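Local structure of cellulase (Uncultured bacterium, 3WX5) at residues A[38-43]-A[47-52]; A[141-146]-A[222-227]. The protein hydrolyses internal beta-1,4-glucosidic bonds of cellulose as a glycoside hydrolase family 12 endoglucanase. All blocks are in the same frame, centred on the assembly; numbering follows the deposited sequence.

Contact 1: residues A[38-43]-A[47-52]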
ATOM      1  N   VAL A  38      11.453  -2.397  -1.086  1.00 15.25           N
ATOM      2  CA  VAL A  38      10.508  -3.452  -1.427  1.00 13.12           C
ATOM      3  C   VAL A  38      10.536  -4.535  -0.338  1.00 14.46           C
ATOM      4  O   VAL A  38      11.607  -4.889   0.183  1.00 15.08           O
ATOM      5  CB  VAL A  38      10.821  -4.069  -2.805  1.00 12.11           C
ATOM      6  CG1 VAL A  38       9.879  -5.260  -3.105  1.00 11.29           C
ATOM      7  CG2 VAL A  38      10.694  -2.982  -3.898  1.00 12.87           C
ATOM      8  N   ILE A  39       9.354  -4.989   0.073  1.00 11.87           N
ATOM      9  CA  ILE A  39       9.272  -5.921   1.199  1.00 11.88           C
ATOM     10  C   ILE A  39       8.449  -7.116   0.775  1.00 13.97           C
ATOM     11  O   ILE A  39       7.403  -6.949   0.133  1.00 12.12           O
ATOM     12  CB  ILE A  39       8.646  -5.248   2.459  1.00 13.25           C
ATOM     13  CG1 ILE A  39       7.370  -4.459   2.107  1.00 12.71           C
ATOM     14  CG2 ILE A  39       9.671  -4.337   3.161  1.00 10.49           C
ATOM     15  CD1 ILE A  39       6.628  -3.908   3.348  1.00 10.20           C
ATOM     16  N   ASN A  40       8.914  -8.319   1.120  1.00 12.62           N
ATOM     17  CA  ASN A  40       8.149  -9.528   0.858  1.00 12.35           C
ATOM     18  C   ASN A  40       6.923  -9.565   1.763  1.00 11.87           C
ATOM     19  O   ASN A  40       5.792  -9.840   1.309  1.00 12.32           O
ATOM     20  CB  ASN A  40       9.032 -10.781   1.051  1.00 12.83           C
ATOM     21  CG  ASN A  40       8.536 -11.989   0.259  1.00 13.50           C
ATOM     22  OD1 ASN A  40       7.967 -11.853  -0.827  1.00 13.56           O
ATOM     23  ND2 ASN A  40       8.804 -13.193   0.785  1.00 11.92           N
ATOM     24  N   ASN A  41       7.142  -9.288   3.035  1.00 10.77           N
ATOM     25  CA  ASN A  41       6.065  -8.909   3.951  1.00 12.16           C
ATOM     26  C   ASN A  41       4.943  -9.950   4.045  1.00 13.37           C
ATOM     27  O   ASN A  41       3.754  -9.616   3.891  1.00 13.67           O
ATOM     28  CB  ASN A  41       5.489  -7.538   3.530  1.00 11.77           C
ATOM     29  CG  ASN A  41       4.585  -6.920   4.607  1.00 14.78           C
ATOM     30  OD1 ASN A  41       4.778  -7.153   5.808  1.00 13.80           O
ATOM     31  ND2 ASN A  41       3.612  -6.104   4.179  1.00  9.12           N
ATOM     32  N   VAL A  42       5.308 -11.198   4.353  1.00 13.02           N
ATOM     33  CA  VAL A  42       4.325 -12.261   4.573  1.00 13.37           C
ATOM     34  C   VAL A  42       3.838 -12.208   6.033  1.00 15.20           C
ATOM     35  O   VAL A  42       4.167 -13.063   6.860  1.00 13.71           O
ATOM     36  CB  VAL A  42       4.882 -13.666   4.175  1.00 14.44           C
ATOM     37  CG1 VAL A  42       3.741 -14.724   4.156  1.00 11.52           C
ATOM     38  CG2 VAL A  42       5.507 -13.564   2.752  1.00 15.33           C
ATOM     39  N   TRP A  43       3.049 -11.175   6.336  1.00 16.26           N
ATOM     40  CA  TRP A  43       2.750 -10.838   7.723  1.00 16.55           C
ATOM     41  C   TRP A  43       1.660 -11.695   8.369  1.00 15.68           C
ATOM     42  O   TRP A  43       1.625 -11.829   9.584  1.00 17.20           O
ATOM     43  CB  TRP A  43       2.449  -9.338   7.869  1.00 16.42           C
ATOM     44  CG  TRP A  43       1.235  -8.881   7.139  1.00 16.88           C
ATOM     45  CD1 TRP A  43       1.185  -8.220   5.925  1.00 15.41           C
ATOM     46  CD2 TRP A  43      -0.120  -8.993   7.590  1.00 14.98           C
ATOM     47  NE1 TRP A  43      -0.136  -7.940   5.598  1.00 14.38           N
ATOM     48  CE2 TRP A  43      -0.942  -8.376   6.617  1.00 14.73           C
ATOM     49  CE3 TRP A  43      -0.714  -9.506   8.753  1.00 16.98           C
ATOM     50  CZ2 TRP A  43      -2.339  -8.331   6.738  1.00 14.45           C
ATOM     51  CZ3 TRP A  43      -2.098  -9.467   8.866  1.00 14.50           C
ATOM     52  CH2 TRP A  43      -2.893  -8.870   7.871  1.00 18.62           C
ATOM     53  N   THR A  47       2.843 -19.655   5.054  1.00 13.09           N
ATOM     54  CA  THR A  47       2.988 -20.106   3.644  1.00 14.47           C
ATOM     55  C   THR A  47       4.072 -19.388   2.821  1.00 15.51           C
ATOM     56  O   THR A  47       4.374 -18.204   3.024  1.00 15.19           O
ATOM     57  CB  THR A  47       1.634 -20.109   2.888  1.00 14.96           C
ATOM     58  OG1 THR A  47       0.899 -18.905   3.201  1.00 13.71           O
ATOM     59  CG2 THR A  47       0.808 -21.300   3.357  1.00 14.83           C
ATOM     60  N   ALA A  48       4.629 -20.106   1.847  1.00 14.09           N
ATOM     61  CA  ALA A  48       5.789 -19.633   1.132  1.00 14.09           C
ATOM     62  C   ALA A  48       5.432 -18.563   0.089  1.00 13.17           C
ATOM     63  O   ALA A  48       4.436 -18.675  -0.643  1.00 14.27           O
ATOM     64  CB  ALA A  48       6.518 -20.817   0.459  1.00 15.85           C
ATOM     65  N   GLN A  49       6.346 -17.626  -0.071  1.00 12.12           N
ATOM     66  CA  GLN A  49       6.227 -16.597  -1.113  1.00 11.48           C
ATOM     67  C   GLN A  49       7.602 -16.097  -1.499  1.00 13.21           C
ATOM     68  O   GLN A  49       8.412 -15.775  -0.628  1.00 13.30           O
ATOM     69  CB  GLN A  49       5.386 -15.426  -0.586  1.00 12.31           C
ATOM     70  CG  GLN A  49       5.207 -14.285  -1.570  1.00 11.06           C
ATOM     71  CD  GLN A  49       4.534 -13.088  -0.886  1.00 13.60           C
ATOM     72  OE1 GLN A  49       3.385 -13.167  -0.476  1.00 12.69           O
ATOM     73  NE2 GLN A  49       5.306 -12.048  -0.637  1.00  9.40           N
ATOM     74  N   CYS A  50       7.827 -15.951  -2.800  1.00 12.98           N
ATOM     75  CA  CYS A  50       9.025 -15.285  -3.306  1.00 15.52           C
ATOM     76  C   CYS A  50       8.654 -14.153  -4.242  1.00 14.61           C
ATOM     77  O   CYS A  50       7.698 -14.258  -4.996  1.00 13.56           O
ATOM     78  CB  CYS A  50       9.919 -16.266  -4.073  1.00 14.91           C
ATOM     79  SG  CYS A  50      10.456 -17.670  -3.041  1.00 19.88           S
ATOM     80  N   ILE A  51       9.430 -13.074  -4.200  1.00 12.65           N
ATOM     81  CA  ILE A  51       9.320 -12.034  -5.226  1.00 13.15           C
ATOM     82  C   ILE A  51      10.665 -11.809  -5.909  1.00 15.94           C
ATOM     83  O   ILE A  51      11.712 -11.771  -5.241  1.00 16.45           O
ATOM     84  CB  ILE A  51       8.800 -10.690  -4.636  1.00 13.44           C
ATOM     85  CG1 ILE A  51       9.647 -10.231  -3.439  1.00 13.18           C
ATOM     86  CG2 ILE A  51       7.320 -10.861  -4.212  1.00 13.98           C
ATOM     87  CD1 ILE A  51       9.170  -8.882  -2.798  1.00 15.54           C
ATOM     88  N   GLU A  52      10.617 -11.553  -7.210  1.00 14.48           N
ATOM     89  CA  GLU A  52      11.809 -11.177  -7.948  1.00 15.48           C
ATOM     90  C   GLU A  52      11.815  -9.667  -8.143  1.00 16.87           C
ATOM     91  O   GLU A  52      10.871  -9.111  -8.710  1.00 16.14           O
ATOM     92  CB  GLU A  52      11.840 -11.908  -9.296  1.00 16.15           C
ATOM     93  CG  GLU A  52      12.989 -11.481 -10.198  1.00 21.22           C
ATOM     94  CD  GLU A  52      13.017 -12.286 -11.497  1.00 32.76           C
ATOM     95  OE1 GLU A  52      13.531 -13.413 -11.462  1.00 33.09           O
ATOM     96  OE2 GLU A  52      12.400 -11.860 -12.503  1.00 39.96           O
TER
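Gln-49 meets Asn-40 and Val-42 across the contact, and its side chain runs along most of it. CB points toward segment 38-43. CG then lies anti to the backbone N (chi1 179°), and the extended chain carries the amide to Asn-40. CB starts beside the methyl CG2 of Val-42, 3.8 Å away. CG passes OD1 of Asn-40 at the same distance. CD also rests near CG2 of Val-42. At the tip the amide splits its work. NE2 gives hydrogen bonds to two oxygens of one residue, OD1 of Asn-40 at 2.7 Å and the backbone O of Asn-40 at 3.0 Å. The donor stands well above the carbonyl plane of OD1. OE1 turns to NE2 of His-67, so the amide is held at both ends.

Asn-40 answers in the other direction. Its ND2 bonds to the backbone O of Gln-49 at 3.0 Å, nearly straight at 168°, and also to the backbone O of Asp-24. The two amide planes are almost perpendicular, 81° apart. These bonds satisfy buried polar groups.

Aliphatic groups complete the contact. CD1 of Ile-51 meets CG1 of Val-38 at 3.7 Å. CG1 of Ile-51 and CG1 of Val-42 lie against oxygens, OD1 of Asn-40 and O of Thr-47. Val-42 is the centre of an inverse gamma turn. Next to Gln-49, Cys-50 points away and is disulfide-bonded to Cys-23. Strands 36-39 and 49-54 belong to different sheets and face each other through side chains. This is a beta-arch, here linking the two sheets of the family 12 beta-sandwich.

Contact 2: residues A[141-146]-A[222-227]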
ATOM      1  N   GLU A 141      -4.907   3.696   8.810  1.00  9.57           N
ATOM      2  CA  GLU A 141      -4.408   3.069   7.616  1.00 11.01           C
ATOM      3  C   GLU A 141      -5.394   3.450   6.528  1.00 11.33           C
ATOM      4  O   GLU A 141      -6.616   3.270   6.695  1.00 10.79           O
ATOM      5  CB  GLU A 141      -4.412   1.539   7.780  1.00 11.98           C
ATOM      6  CG  GLU A 141      -4.101   0.771   6.484  1.00 11.55           C
ATOM      7  CD  GLU A 141      -4.215  -0.745   6.656  1.00 12.07           C
ATOM      8  OE1 GLU A 141      -4.723  -1.218   7.700  1.00 11.33           O
ATOM      9  OE2 GLU A 141      -3.771  -1.473   5.749  1.00 15.40           O
ATOM     10  N   LEU A 142      -4.862   3.969   5.425  1.00 10.71           N
ATOM     11  CA  LEU A 142      -5.693   4.356   4.294  1.00 10.91           C
ATOM     12  C   LEU A 142      -5.297   3.532   3.079  1.00  9.81           C
ATOM     13  O   LEU A 142      -4.147   3.560   2.641  1.00  8.75           O
ATOM     14  CB  LEU A 142      -5.564   5.856   4.016  1.00 11.94           C
ATOM     15  CG  LEU A 142      -6.513   6.471   2.983  1.00 10.90           C
ATOM     16  CD1 LEU A 142      -6.622   8.016   3.172  1.00  7.76           C
ATOM     17  CD2 LEU A 142      -6.060   6.140   1.571  1.00 13.42           C
ATOM     18  N   MET A 143      -6.228   2.720   2.606  1.00  9.55           N
ATOM     19  CA  MET A 143      -5.983   1.883   1.443  1.00  9.65           C
ATOM     20  C   MET A 143      -6.706   2.446   0.213  1.00 11.29           C
ATOM     21  O   MET A 143      -7.803   2.997   0.323  1.00 10.71           O
ATOM     22  CB  MET A 143      -6.475   0.447   1.680  1.00 10.88           C
ATOM     23  CG  MET A 143      -5.926  -0.243   2.926  1.00 10.72           C
ATOM     24  SD  MET A 143      -5.924  -2.063   2.707  1.00 12.05           S
ATOM     25  CE  MET A 143      -4.494  -2.342   1.620  1.00  9.78           C
ATOM     26  N   ILE A 144      -6.163   2.130  -0.960  1.00  9.71           N
ATOM     27  CA  ILE A 144      -6.802   2.502  -2.221  1.00 10.07           C
ATOM     28  C   ILE A 144      -6.727   1.291  -3.115  1.00  9.66           C
ATOM     29  O   ILE A 144      -5.636   0.927  -3.559  1.00 11.71           O
ATOM     30  CB  ILE A 144      -6.083   3.658  -2.909  1.00  9.28           C
ATOM     31  CG1 ILE A 144      -6.082   4.886  -1.986  1.00  8.73           C
ATOM     32  CG2 ILE A 144      -6.821   4.008  -4.221  1.00 11.96           C
ATOM     33  CD1 ILE A 144      -5.179   6.036  -2.446  1.00  9.06           C
ATOM     34  N   TRP A 145      -7.869   0.625  -3.299  1.00  7.79           N
ATOM     35  CA  TRP A 145      -7.911  -0.655  -4.008  1.00 10.52           C
ATOM     36  C   TRP A 145      -8.197  -0.373  -5.485  1.00 11.27           C
ATOM     37  O   TRP A 145      -9.215   0.230  -5.818  1.00 11.40           O
ATOM     38  CB  TRP A 145      -9.042  -1.545  -3.463  1.00 10.01           C
ATOM     39  CG  TRP A 145      -8.846  -2.109  -2.050  1.00  9.05           C
ATOM     40  CD1 TRP A 145      -8.145  -1.540  -1.007  1.00 12.51           C
ATOM     41  CD2 TRP A 145      -9.381  -3.345  -1.549  1.00  9.24           C
ATOM     42  NE1 TRP A 145      -8.189  -2.380   0.100  1.00 11.65           N
ATOM     43  CE2 TRP A 145      -8.980  -3.465  -0.196  1.00 12.26           C
ATOM     44  CE3 TRP A 145     -10.208  -4.341  -2.104  1.00 13.96           C
ATOM     45  CZ2 TRP A 145      -9.298  -4.585   0.583  1.00  8.24           C
ATOM     46  CZ3 TRP A 145     -10.574  -5.445  -1.308  1.00  9.98           C
ATOM     47  CH2 TRP A 145     -10.133  -5.543   0.026  1.00  9.61           C
ATOM     48  N   LEU A 146      -7.305  -0.831  -6.360  1.00 11.61           N
ATOM     49  CA  LEU A 146      -7.392  -0.545  -7.794  1.00 11.09           C
ATOM     50  C   LEU A 146      -7.879  -1.738  -8.605  1.00 12.09           C
ATOM     51  O   LEU A 146      -8.472  -1.577  -9.680  1.00 12.18           O
ATOM     52  CB  LEU A 146      -6.022  -0.108  -8.331  1.00 13.22           C
ATOM     53  CG  LEU A 146      -5.458   1.130  -7.623  1.00 12.81           C
ATOM     54  CD1 LEU A 146      -4.044   1.370  -8.099  1.00 15.16           C
ATOM     55  CD2 LEU A 146      -6.357   2.377  -7.877  1.00 12.71           C
ATOM     56  N   GLY A 222       1.069  -2.417  -3.369  1.00  9.05           N
ATOM     57  CA  GLY A 222       1.410  -3.847  -3.490  1.00  8.13           C
ATOM     58  C   GLY A 222       0.148  -4.649  -3.624  1.00 11.55           C
ATOM     59  O   GLY A 222      -0.875  -4.108  -4.045  1.00 12.03           O
ATOM     60  N   PHE A 223       0.184  -5.909  -3.185  1.00 10.16           N
ATOM     61  CA  PHE A 223      -0.951  -6.809  -3.399  1.00 11.16           C
ATOM     62  C   PHE A 223      -1.259  -7.449  -2.057  1.00 12.25           C
ATOM     63  O   PHE A 223      -0.396  -8.123  -1.486  1.00 11.47           O
ATOM     64  CB  PHE A 223      -0.568  -7.904  -4.401  1.00 10.82           C
ATOM     65  CG  PHE A 223      -0.067  -7.362  -5.727  1.00 10.85           C
ATOM     66  CD1 PHE A 223      -0.975  -6.925  -6.685  1.00 10.49           C
ATOM     67  CD2 PHE A 223       1.303  -7.210  -5.972  1.00 14.59           C
ATOM     68  CE1 PHE A 223      -0.538  -6.398  -7.899  1.00 12.45           C
ATOM     69  CE2 PHE A 223       1.760  -6.649  -7.187  1.00 12.31           C
ATOM     70  CZ  PHE A 223       0.834  -6.269  -8.152  1.00 10.85           C
ATOM     71  N   GLU A 224      -2.479  -7.293  -1.554  1.00  9.05           N
ATOM     72  CA  GLU A 224      -2.848  -8.142  -0.427  1.00  9.50           C
ATOM     73  C   GLU A 224      -3.205  -9.518  -0.969  1.00 11.20           C
ATOM     74  O   GLU A 224      -4.055  -9.650  -1.857  1.00  9.48           O
ATOM     75  CB  GLU A 224      -4.003  -7.554   0.391  1.00 11.29           C
ATOM     76  CG  GLU A 224      -3.672  -6.215   1.065  1.00 12.91           C
ATOM     77  CD  GLU A 224      -4.730  -5.801   2.084  1.00 16.77           C
ATOM     78  OE1 GLU A 224      -5.895  -5.553   1.697  1.00 13.32           O
ATOM     79  OE2 GLU A 224      -4.412  -5.777   3.288  1.00 15.47           O
ATOM     80  N   LEU A 225      -2.603 -10.556  -0.399  1.00  9.04           N
ATOM     81  CA  LEU A 225      -2.836 -11.907  -0.904  1.00 10.49           C
ATOM     82  C   LEU A 225      -3.612 -12.715   0.142  1.00 11.36           C
ATOM     83  O   LEU A 225      -3.189 -12.806   1.287  1.00 10.85           O
ATOM     84  CB  LEU A 225      -1.498 -12.582  -1.197  1.00 10.42           C
ATOM     85  CG  LEU A 225      -0.629 -11.820  -2.196  1.00 14.49           C
ATOM     86  CD1 LEU A 225       0.666 -12.561  -2.413  1.00 11.13           C
ATOM     87  CD2 LEU A 225      -1.397 -11.575  -3.515  1.00 14.43           C
ATOM     88  N   TRP A 226      -4.771 -13.262  -0.243  1.00  9.88           N
ATOM     89  CA  TRP A 226      -5.449 -14.240   0.596  1.00  9.64           C
ATOM     90  C   TRP A 226      -5.151 -15.671   0.105  1.00 12.33           C
ATOM     91  O   TRP A 226      -5.005 -16.597   0.901  1.00 11.92           O
ATOM     92  CB  TRP A 226      -6.957 -14.023   0.587  1.00 10.64           C
ATOM     93  CG  TRP A 226      -7.447 -12.784   1.330  1.00  9.03           C
ATOM     94  CD1 TRP A 226      -8.072 -12.751   2.548  1.00  8.83           C
ATOM     95  CD2 TRP A 226      -7.523 -11.454   0.805  1.00  7.81           C
ATOM     96  NE1 TRP A 226      -8.494 -11.467   2.831  1.00  9.63           N
ATOM     97  CE2 TRP A 226      -8.192 -10.661   1.761  1.00  9.15           C
ATOM     98  CE3 TRP A 226      -7.046 -10.845  -0.365  1.00  8.73           C
ATOM     99  CZ2 TRP A 226      -8.386  -9.290   1.595  1.00 10.18           C
ATOM    100  CZ3 TRP A 226      -7.264  -9.473  -0.534  1.00  8.69           C
ATOM    101  CH2 TRP A 226      -7.955  -8.726   0.432  1.00 12.25           C
ATOM    102  N   GLU A 227      -5.102 -15.842  -1.221  1.00 10.99           N
ATOM    103  CA  GLU A 227      -4.955 -17.173  -1.815  1.00 14.67           C
ATOM    104  C   GLU A 227      -4.128 -16.998  -3.080  1.00 14.24           C
ATOM    105  O   GLU A 227      -4.464 -16.171  -3.923  1.00 12.66           O
ATOM    106  CB  GLU A 227      -6.339 -17.723  -2.161  1.00 14.38           C
ATOM    107  CG  GLU A 227      -6.477 -19.234  -2.180  1.00 27.19           C
ATOM    108  CD  GLU A 227      -7.960 -19.622  -2.076  1.00 35.77           C
ATOM    109  OE1 GLU A 227      -8.685 -19.313  -3.026  1.00 32.28           O
ATOM    110  OE2 GLU A 227      -8.446 -19.990  -0.975  1.00 41.20           O
TER
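Met-143 and Glu-224 form the close part of this contact. The methyl CE of Met-143 lies 3.5 Å from CD of Glu-224, and SD is 3.6 Å from OE1 of Glu-224. The bend at chi3 of Met-143 (76°) brings the methyl to the carboxylate. Trp-145 adds a second wall: its CZ2 is 3.7 Å from OE1 of Glu-224, with ring and carboxylate planes 77° apart. A weak hydrogen bond, 3.5 Å long, links NE1 of Trp-145 to SD of Met-143, two residues back on the same strand. OE1 of Glu-224 takes its hydrogen bond from ND2 of Asn-119.

Packing is sparser to the sides. Trp-145 and Trp-226 come closest at CH2 to CH2, 3.9 Å apart. Toward Glu-141 there is no direct touch: its OE2 stays 5.0 Å from OE2 of Glu-224, while its OE1 is bonded to Trp-178. Strand 117-127 pairs with both strands 140-149 and 215-225, so the contact spans it by side chains alone. Trp-226 and Glu-227 form a classic beta bulge facing Arg-117. Two facing glutamates among tryptophans on one sheet are consistent with the substrate cleft of family 12, whose retaining enzymes use a pair of carboxylates.

Overall arrangement
Both contacts are buried, but the centre of contact 2 is about 6 Å from the centre of the chain, that of contact 1 about 14 Å. Contact 1 joins two sheets through neighbouring parts of the sequence. Contact 2 joins strands of one sheet that are far apart in the chain. The mixed sheet is shared, since it holds both strand 36-39 and strand 140-149. The chemistry differs: amide hydrogen bonds and aliphatic side chains in contact 1, carboxylate, sulfur and indole in contact 2. Their centres are about 14 Å apart, and they touch where OE1 of Gln-49 packs 3.4 Å from CD1 of Leu-225.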